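Glutathione S-transferase enzyme with thioredoxin-like domain (Bradyrhizobium sp., PDB 4MF7) probably conjugates glutathione to electrophilic substrates, as a dimeric glutathione S-transferase built from a thioredoxin-like domain and an all-helical C-terminal domain. Local coordinates at residues 179-183 and 224-230; 133-138 and 197-203. All blocks are in the same frame, centred on the assembly; numbering follows the deposited sequence.

How the contacts relate
Both contacts fix loops to helices in the mainly helical part of the glutathione transferase fold, and contact 2 also borders strand 107-110 of the second subunit. Their centres lie about 23 Å apart and their nearest atoms about 14 Å apart, so neither touches the other. The two are nonetheless interleaved along the chain: helix 131-138 of contact 2 precedes helix 171-190 of contact 1, and the loop 197-203 precedes the loop 224-230. Helix 203-215 links them in space, since its first turn is capped in contact 2 and its far end, at L215, packs on S179 and L183 of contact 1. Contact 1 is apolar, contact 2 ionic and apolar.

Contact 1: residues 179-183 and 224-230; sequences SKRLL and LVAFDEL
The ring of F227 meets L183 at its edge: CD2 of L183 lies near the ring plane, 4.4 Å from F227 CE1. The F227 side chain also touches V212 of helix 203-215 and V233, P234 and L237 of helix 232-241, which places this edge contact at the border of a larger apolar cluster. The second methyl of L183 serves a different partner, for L183 CD1 reaches V225 CG2 at 3.8 Å, the two side chains crossing at about a right angle. Nearer the backbone, L183 CB stands 4.1 Å from L230 CD1, so one leucine touches three residues of the loop. V225 divides its methyls in the same way. With CG1 anti to its carbonyl carbon (chi1 -57°), that methyl faces S179, whose CB is 3.9 Å from V225 CG1, while CG2 is given to L183. The hydroxyl of S179 is bonded to the carbonyl of Y175 in its own helix. K180 lies along the exposed flank: its chain bends at chi3 (87°), and the methylene CE comes within 3.6 Å of V225 O. Its amine ends 4.2 Å from the methyl of A226, measured NZ to CB. A226 has positive phi and closes a Schellman motif at the end of helix 221-224, where the chain turns toward the 3-10 segment 227-229. Across the contact the evidence is of dispersion and burial, about 299 Å² in all, with the lysine contributing aliphatic carbon rather than a charge pair.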
ATOM      1  N   SER A 179      -2.310  -9.290 -15.740  1.00 37.73           N
ATOM      2  CA  SER A 179      -2.130 -10.511 -14.966  1.00 35.26           C
ATOM      3  C   SER A 179      -0.843 -11.236 -15.350  1.00 34.28           C
ATOM      4  O   SER A 179      -0.107 -11.702 -14.476  1.00 31.30           O
ATOM      5  CB  SER A 179      -3.336 -11.436 -15.179  1.00 41.66           C
ATOM      6  OG  SER A 179      -4.504 -10.837 -14.642  1.00 46.87           O
ATOM      7  N   LYS A 180      -0.570 -11.308 -16.650  1.00 31.95           N
ATOM      8  CA  LYS A 180       0.654 -11.925 -17.159  1.00 36.90           C
ATOM      9  C   LYS A 180       1.887 -11.152 -16.729  1.00 37.75           C
ATOM     10  O   LYS A 180       2.892 -11.746 -16.362  1.00 35.58           O
ATOM     11  CB  LYS A 180       0.630 -12.068 -18.684  1.00 39.54           C
ATOM     12  CG  LYS A 180      -0.293 -13.197 -19.158  1.00 38.25           C
ATOM     13  CD  LYS A 180      -0.126 -13.501 -20.647  1.00 52.52           C
ATOM     14  CE  LYS A 180       0.990 -14.510 -20.873  1.00 64.14           C
ATOM     15  NZ  LYS A 180       1.125 -14.889 -22.305  1.00 99.05           N
ATOM     16  N   ARG A 181       1.812  -9.826 -16.773  1.00 34.13           N
ATOM     17  CA  ARG A 181       2.955  -9.003 -16.394  1.00 39.82           C
ATOM     18  C   ARG A 181       3.284  -9.209 -14.915  1.00 33.38           C
ATOM     19  O   ARG A 181       4.446  -9.397 -14.563  1.00 35.78           O
ATOM     20  CB  ARG A 181       2.688  -7.521 -16.691  1.00 36.47           C
ATOM     21  CG  ARG A 181       3.936  -6.644 -16.584  1.00 45.30           C
ATOM     22  CD  ARG A 181       3.608  -5.153 -16.524  1.00 48.68           C
ATOM     23  NE  ARG A 181       2.900  -4.809 -15.291  1.00 46.68           N
ATOM     24  CZ  ARG A 181       3.467  -4.684 -14.092  1.00 57.71           C
ATOM     25  NH1 ARG A 181       4.780  -4.852 -13.929  1.00 63.15           N
ATOM     26  NH2 ARG A 181       2.709  -4.384 -13.044  1.00 52.99           N
ATOM     27  N   LEU A 182       2.257  -9.190 -14.064  1.00 31.72           N
ATOM     28  CA  LEU A 182       2.414  -9.424 -12.625  1.00 35.07           C
ATOM     29  C   LEU A 182       2.922 -10.821 -12.298  1.00 33.92           C
ATOM     30  O   LEU A 182       3.825 -11.009 -11.487  1.00 32.40           O
ATOM     31  CB  LEU A 182       1.095  -9.199 -11.903  1.00 32.52           C
ATOM     32  CG  LEU A 182       0.693  -7.862 -11.264  1.00 51.52           C
ATOM     33  CD1 LEU A 182       1.550  -6.678 -11.667  1.00 79.23           C
ATOM     34  CD2 LEU A 182      -0.783  -7.589 -11.513  1.00 42.06           C
ATOM     35  N   LEU A 183       2.333 -11.829 -12.931  1.00 29.52           N
ATOM     36  CA  LEU A 183       2.829 -13.190 -12.752  1.00 27.80           C
ATOM     37  C   LEU A 183       4.293 -13.301 -13.137  1.00 28.11           C
ATOM     38  O   LEU A 183       5.010 -14.076 -12.534  1.00 29.75           O
ATOM     39  CB  LEU A 183       2.005 -14.167 -13.603  1.00 28.17           C
ATOM     40  CG  LEU A 183       0.604 -14.499 -13.082  1.00 27.88           C
ATOM     41  CD1 LEU A 183      -0.165 -15.267 -14.159  1.00 28.99           C
ATOM     42  CD2 LEU A 183       0.628 -15.284 -11.790  1.00 29.43           C
ATOM     43  N   LEU A 224      -5.663 -18.707 -20.366  1.00 32.71           N
ATOM     44  CA  LEU A 224      -5.541 -17.331 -20.840  1.00 33.80           C
ATOM     45  C   LEU A 224      -4.228 -16.639 -20.410  1.00 32.05           C
ATOM     46  O   LEU A 224      -3.644 -15.866 -21.158  1.00 33.48           O
ATOM     47  CB  LEU A 224      -6.725 -16.495 -20.347  1.00 38.09           C
ATOM     48  CG  LEU A 224      -8.063 -16.625 -21.090  1.00 42.53           C
ATOM     49  CD1 LEU A 224      -9.191 -16.047 -20.269  1.00 53.68           C
ATOM     50  CD2 LEU A 224      -7.977 -15.953 -22.439  1.00 41.26           C
ATOM     51  N   VAL A 225      -3.826 -16.863 -19.174  1.00 31.55           N
ATOM     52  CA  VAL A 225      -2.624 -16.238 -18.651  1.00 34.26           C
ATOM     53  C   VAL A 225      -1.381 -17.115 -18.803  1.00 36.05           C
ATOM     54  O   VAL A 225      -0.308 -16.752 -18.341  1.00 35.63           O
ATOM     55  CB  VAL A 225      -2.802 -15.781 -17.180  1.00 29.58           C
ATOM     56  CG1 VAL A 225      -3.993 -14.825 -17.084  1.00 35.03           C
ATOM     57  CG2 VAL A 225      -2.926 -16.936 -16.204  1.00 28.37           C
ATOM     58  N   ALA A 226      -1.541 -18.253 -19.468  1.00 34.82           N
ATOM     59  CA  ALA A 226      -0.465 -19.214 -19.676  1.00 34.96           C
ATOM     60  C   ALA A 226       0.152 -19.649 -18.360  1.00 30.94           C
ATOM     61  O   ALA A 226       1.375 -19.805 -18.262  1.00 32.21           O
ATOM     62  CB  ALA A 226       0.594 -18.653 -20.613  1.00 38.19           C
ATOM     63  N   PHE A 227      -0.694 -19.892 -17.355  1.00 29.87           N
ATOM     64  CA  PHE A 227      -0.193 -20.236 -16.046  1.00 30.31           C
ATOM     65  C   PHE A 227       0.699 -21.474 -16.048  1.00 34.35           C
ATOM     66  O   PHE A 227       1.676 -21.533 -15.303  1.00 32.97           O
ATOM     67  CB  PHE A 227      -1.351 -20.461 -15.076  1.00 32.49           C
ATOM     68  CG  PHE A 227      -0.939 -20.582 -13.630  1.00 27.00           C
ATOM     69  CD1 PHE A 227      -0.550 -19.447 -12.908  1.00 34.22           C
ATOM     70  CD2 PHE A 227      -0.983 -21.797 -12.966  1.00 31.19           C
ATOM     71  CE1 PHE A 227      -0.180 -19.554 -11.582  1.00 35.02           C
ATOM     72  CE2 PHE A 227      -0.626 -21.900 -11.612  1.00 34.93           C
ATOM     73  CZ  PHE A 227      -0.228 -20.778 -10.923  1.00 29.99           C
ATOM     74  N   ASP A 228       0.324 -22.483 -16.829  1.00 36.54           N
ATOM     75  CA  ASP A 228       1.019 -23.775 -16.770  1.00 38.42           C
ATOM     76  C   ASP A 228       2.342 -23.758 -17.528  1.00 37.23           C
ATOM     77  O   ASP A 228       3.082 -24.726 -17.454  1.00 40.47           O
ATOM     78  CB  ASP A 228       0.093 -24.915 -17.205  1.00 40.53           C
ATOM     79  CG  ASP A 228      -1.086 -25.079 -16.245  1.00 57.39           C
ATOM     80  OD1 ASP A 228      -0.835 -25.206 -15.032  1.00 47.83           O
ATOM     81  OD2 ASP A 228      -2.252 -25.033 -16.676  1.00 59.62           O
ATOM     82  N   GLU A 229       2.633 -22.642 -18.206  1.00 29.49           N
ATOM     83  CA  GLU A 229       3.952 -22.378 -18.794  1.00 31.00           C
ATOM     84  C   GLU A 229       4.921 -21.745 -17.786  1.00 38.24           C
ATOM     85  O   GLU A 229       6.140 -21.708 -18.002  1.00 32.83           O
ATOM     86  CB  GLU A 229       3.830 -21.544 -20.068  1.00 36.48           C
ATOM     87  CG  GLU A 229       3.170 -22.284 -21.228  1.00 40.31           C
ATOM     88  CD  GLU A 229       3.925 -23.549 -21.610  1.00 46.79           C
ATOM     89  OE1 GLU A 229       3.354 -24.654 -21.514  1.00 42.85           O
ATOM     90  OE2 GLU A 229       5.109 -23.418 -21.956  1.00 43.81           O
ATOM     91  N   LEU A 230       4.401 -21.281 -16.654  1.00 30.19           N
ATOM     92  CA  LEU A 230       5.272 -20.901 -15.539  1.00 28.60           C
ATOM     93  C   LEU A 230       5.831 -22.113 -14.782  1.00 35.27           C
ATOM     94  O   LEU A 230       5.369 -23.259 -14.947  1.00 35.80           O
ATOM     95  CB  LEU A 230       4.512 -19.962 -14.574  1.00 27.34           C
ATOM     96  CG  LEU A 230       3.938 -18.707 -15.214  1.00 31.24           C
ATOM     97  CD1 LEU A 230       2.932 -18.107 -14.214  1.00 32.36           C
ATOM     98  CD2 LEU A 230       5.021 -17.707 -15.589  1.00 37.37           C
TER

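Contact 2: residues 133-138 and 197-203; sequences RRWQTL and MDADYTI
A salt bridge from R133 to D200, backed by packing of M197, joins helix 131-138 to the loop that leads into helix 203-215. R133 NH1 supplies both polar bonds. It donates to D200 OD2 at 2.7 Å, nearly straight at 173°, on the anti side of the carboxylate and somewhat out of its plane, and to M197 O at 2.9 Å, more bent at 141°. Both acceptors lie in the guanidinium plane, whereas the carboxylate is turned 39° from it. M197 O also accepts the backbone N-H of D200 within the type II' turn M197-D200, from the opposite face of its carbonyl plane, so the arginine grips the turn at a point the turn itself uses. A leucine in place of R133 would probably leave the D200 carboxylate without its cationic mate and M197 O with one donor fewer.

M197, bent at chi2 and chi3, curls back over the helix: its CE lies 3.4 Å from R133 O and 3.7 Å from Q136 CB. T137 OG1 donates to R133 O at 2.7 Å, and T137 OG1 itself is 3.5 Å from M197 CG. T137 CG2 lies 3.8 Å from I203 CG1, at the other end of the loop. There T202 N-caps helix 203-215 through A204 N, while on helix 131-138 W135 meets Y118 of the second subunit edge-to-face, and Q136 packs on G108 in that subunit's strand 107-110.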
ATOM      1  N   ARG A 133      15.548  -7.071   5.205  1.00 34.09           N
ATOM      2  CA  ARG A 133      14.528  -7.962   4.634  1.00 33.30           C
ATOM      3  C   ARG A 133      13.110  -7.657   5.142  1.00 32.81           C
ATOM      4  O   ARG A 133      12.134  -7.847   4.398  1.00 31.79           O
ATOM      5  CB  ARG A 133      14.949  -9.440   4.797  1.00 32.75           C
ATOM      6  CG  ARG A 133      16.072  -9.792   3.807  1.00 44.56           C
ATOM      7  CD  ARG A 133      16.673 -11.195   3.851  1.00 60.16           C
ATOM      8  NE  ARG A 133      15.661 -12.246   3.726  1.00 52.33           N
ATOM      9  CZ  ARG A 133      15.120 -12.851   4.770  1.00 45.13           C
ATOM     10  NH1 ARG A 133      14.192 -13.788   4.610  1.00 44.63           N
ATOM     11  NH2 ARG A 133      15.510 -12.504   5.991  1.00 50.64           N
ATOM     12  N   ARG A 134      12.976  -7.144   6.362  1.00 26.62           N
ATOM     13  CA  ARG A 134      11.688  -6.655   6.811  1.00 28.91           C
ATOM     14  C   ARG A 134      11.189  -5.531   5.916  1.00 36.86           C
ATOM     15  O   ARG A 134      10.047  -5.548   5.524  1.00 30.18           O
ATOM     16  CB  ARG A 134      11.686  -6.188   8.258  1.00 32.88           C
ATOM     17  CG  ARG A 134      11.911  -7.350   9.211  1.00 46.07           C
ATOM     18  CD  ARG A 134      12.358  -6.891  10.578  1.00 44.29           C
ATOM     19  NE  ARG A 134      11.236  -6.554  11.411  1.00 44.50           N
ATOM     20  CZ  ARG A 134      10.598  -7.407  12.217  1.00 50.87           C
ATOM     21  NH1 ARG A 134      10.946  -8.698  12.301  1.00 55.07           N
ATOM     22  NH2 ARG A 134       9.600  -6.957  12.948  1.00 44.92           N
ATOM     23  N   TRP A 135      12.043  -4.560   5.595  1.00 32.48           N
ATOM     24  CA  TRP A 135      11.615  -3.475   4.704  1.00 27.74           C
ATOM     25  C   TRP A 135      11.247  -4.019   3.341  1.00 24.82           C
ATOM     26  O   TRP A 135      10.221  -3.611   2.763  1.00 28.46           O
ATOM     27  CB  TRP A 135      12.693  -2.369   4.591  1.00 28.52           C
ATOM     28  CG  TRP A 135      12.861  -1.666   5.855  1.00 27.83           C
ATOM     29  CD1 TRP A 135      13.977  -1.657   6.659  1.00 34.37           C
ATOM     30  CD2 TRP A 135      11.893  -0.871   6.511  1.00 25.49           C
ATOM     31  NE1 TRP A 135      13.744  -0.908   7.775  1.00 32.04           N
ATOM     32  CE2 TRP A 135      12.474  -0.404   7.712  1.00 30.16           C
ATOM     33  CE3 TRP A 135      10.598  -0.471   6.189  1.00 30.39           C
ATOM     34  CZ2 TRP A 135      11.793   0.411   8.575  1.00 33.01           C
ATOM     35  CZ3 TRP A 135       9.930   0.297   7.030  1.00 29.57           C
ATOM     36  CH2 TRP A 135      10.514   0.755   8.222  1.00 38.39           C
ATOM     37  N   GLN A 136      12.033  -4.954   2.820  1.00 26.28           N
ATOM     38  CA  GLN A 136      11.757  -5.514   1.517  1.00 29.73           C
ATOM     39  C   GLN A 136      10.431  -6.248   1.497  1.00 34.63           C
ATOM     40  O   GLN A 136       9.732  -6.204   0.495  1.00 27.92           O
ATOM     41  CB  GLN A 136      12.872  -6.448   1.061  1.00 31.01           C
ATOM     42  CG  GLN A 136      14.113  -5.708   0.599  1.00 40.44           C
ATOM     43  CD  GLN A 136      15.172  -6.665   0.100  1.00 46.14           C
ATOM     44  OE1 GLN A 136      15.492  -7.648   0.771  1.00 43.97           O
ATOM     45  NE2 GLN A 136      15.727  -6.385  -1.073  1.00 88.54           N
ATOM     46  N   THR A 137      10.096  -6.910   2.603  1.00 27.46           N
ATOM     47  CA  THR A 137       8.787  -7.595   2.741  1.00 27.10           C
ATOM     48  C   THR A 137       7.599  -6.656   2.452  1.00 27.65           C
ATOM     49  O   THR A 137       6.648  -7.036   1.766  1.00 28.13           O
ATOM     50  CB  THR A 137       8.618  -8.215   4.137  1.00 28.56           C
ATOM     51  OG1 THR A 137       9.758  -9.068   4.410  1.00 27.62           O
ATOM     52  CG2 THR A 137       7.299  -9.029   4.211  1.00 26.23           C
ATOM     53  N   LEU A 138       7.672  -5.426   2.953  1.00 26.82           N
ATOM     54  CA  LEU A 138       6.597  -4.450   2.784  1.00 29.71           C
ATOM     55  C   LEU A 138       6.305  -4.087   1.325  1.00 26.08           C
ATOM     56  O   LEU A 138       5.175  -3.675   1.011  1.00 26.95           O
ATOM     57  CB  LEU A 138       6.914  -3.171   3.572  1.00 27.45           C
ATOM     58  CG  LEU A 138       7.142  -3.315   5.079  1.00 27.31           C
ATOM     59  CD1 LEU A 138       7.017  -1.930   5.707  1.00 32.64           C
ATOM     60  CD2 LEU A 138       6.175  -4.292   5.752  1.00 29.04           C
ATOM     61  N   MET A 197      10.179 -14.119   0.385  1.00 27.70           N
ATOM     62  CA  MET A 197      11.347 -13.755   1.193  1.00 34.02           C
ATOM     63  C   MET A 197      12.167 -15.007   1.568  1.00 30.65           C
ATOM     64  O   MET A 197      12.547 -15.215   2.729  1.00 34.17           O
ATOM     65  CB  MET A 197      10.936 -12.981   2.425  1.00 28.27           C
ATOM     66  CG  MET A 197      10.086 -11.756   2.146  1.00 31.17           C
ATOM     67  SD  MET A 197      10.804 -10.595   0.957  1.00 32.96           S
ATOM     68  CE  MET A 197      12.293 -10.047   1.835  1.00 29.66           C
ATOM     69  N   ASP A 198      12.420 -15.823   0.564  1.00 32.24           N
ATOM     70  CA  ASP A 198      13.319 -16.988   0.673  1.00 33.06           C
ATOM     71  C   ASP A 198      12.758 -18.013   1.619  1.00 35.16           C
ATOM     72  O   ASP A 198      11.655 -18.524   1.386  1.00 34.34           O
ATOM     73  CB  ASP A 198      14.736 -16.533   1.048  1.00 40.62           C
ATOM     74  CG  ASP A 198      15.396 -15.796  -0.076  1.00 48.02           C
ATOM     75  OD1 ASP A 198      15.978 -16.445  -0.973  1.00 54.65           O
ATOM     76  OD2 ASP A 198      15.313 -14.562  -0.069  1.00 44.47           O
ATOM     77  N   ALA A 199      13.502 -18.344   2.681  1.00 35.04           N
ATOM     78  CA  ALA A 199      13.078 -19.410   3.583  1.00 31.70           C
ATOM     79  C   ALA A 199      11.952 -18.993   4.488  1.00 37.09           C
ATOM     80  O   ALA A 199      11.307 -19.831   5.093  1.00 40.58           O
ATOM     81  CB  ALA A 199      14.265 -19.922   4.416  1.00 43.63           C
ATOM     82  N   ASP A 200      11.725 -17.689   4.611  1.00 32.78           N
ATOM     83  CA  ASP A 200      10.738 -17.158   5.538  1.00 33.71           C
ATOM     84  C   ASP A 200       9.375 -16.970   4.884  1.00 35.23           C
ATOM     85  O   ASP A 200       9.256 -16.220   3.925  1.00 30.64           O
ATOM     86  CB  ASP A 200      11.197 -15.786   6.041  1.00 31.63           C
ATOM     87  CG  ASP A 200      12.386 -15.871   6.998  1.00 57.44           C
ATOM     88  OD1 ASP A 200      12.425 -16.770   7.855  1.00 47.80           O
ATOM     89  OD2 ASP A 200      13.280 -15.026   6.885  1.00 43.48           O
ATOM     90  N   TYR A 201       8.357 -17.631   5.424  1.00 29.21           N
ATOM     91  CA  TYR A 201       6.975 -17.351   5.035  1.00 32.49           C
ATOM     92  C   TYR A 201       6.512 -16.106   5.755  1.00 28.39           C
ATOM     93  O   TYR A 201       6.590 -15.991   7.005  1.00 29.42           O
ATOM     94  CB  TYR A 201       6.082 -18.550   5.346  1.00 30.50           C
ATOM     95  CG  TYR A 201       4.608 -18.404   5.092  1.00 27.18           C
ATOM     96  CD1 TYR A 201       4.090 -18.642   3.853  1.00 28.98           C
ATOM     97  CD2 TYR A 201       3.716 -18.120   6.135  1.00 29.92           C
ATOM     98  CE1 TYR A 201       2.732 -18.586   3.609  1.00 27.25           C
ATOM     99  CE2 TYR A 201       2.359 -18.041   5.902  1.00 27.74           C
ATOM    100  CZ  TYR A 201       1.865 -18.282   4.634  1.00 27.61           C
ATOM    101  OH  TYR A 201       0.519 -18.244   4.391  1.00 30.14           O
ATOM    102  N   THR A 202       6.015 -15.136   4.977  1.00 29.89           N
ATOM    103  CA  THR A 202       5.744 -13.821   5.529  1.00 29.07           C
ATOM    104  C   THR A 202       4.416 -13.239   5.081  1.00 28.23           C
ATOM    105  O   THR A 202       3.715 -13.822   4.255  1.00 24.76           O
ATOM    106  CB  THR A 202       6.848 -12.780   5.133  1.00 26.43           C
ATOM    107  OG1 THR A 202       6.815 -12.546   3.722  1.00 27.74           O
ATOM    108  CG2 THR A 202       8.270 -13.214   5.587  1.00 28.03           C
ATOM    109  N   ILE A 203       4.092 -12.072   5.620  1.00 27.15           N
ATOM    110  CA  ILE A 203       2.969 -11.283   5.130  1.00 26.87           C
ATOM    111  C   ILE A 203       3.010 -11.012   3.609  1.00 21.74           C
ATOM    112  O   ILE A 203       1.956 -10.767   3.002  1.00 26.31           O
ATOM    113  CB  ILE A 203       2.717  -9.992   5.946  1.00 26.23           C
ATOM    114  CG1 ILE A 203       3.916  -9.006   5.918  1.00 24.71           C
ATOM    115  CG2 ILE A 203       2.270 -10.300   7.334  1.00 30.83           C
ATOM    116  CD1 ILE A 203       3.624  -7.696   6.630  1.00 28.14           C
TER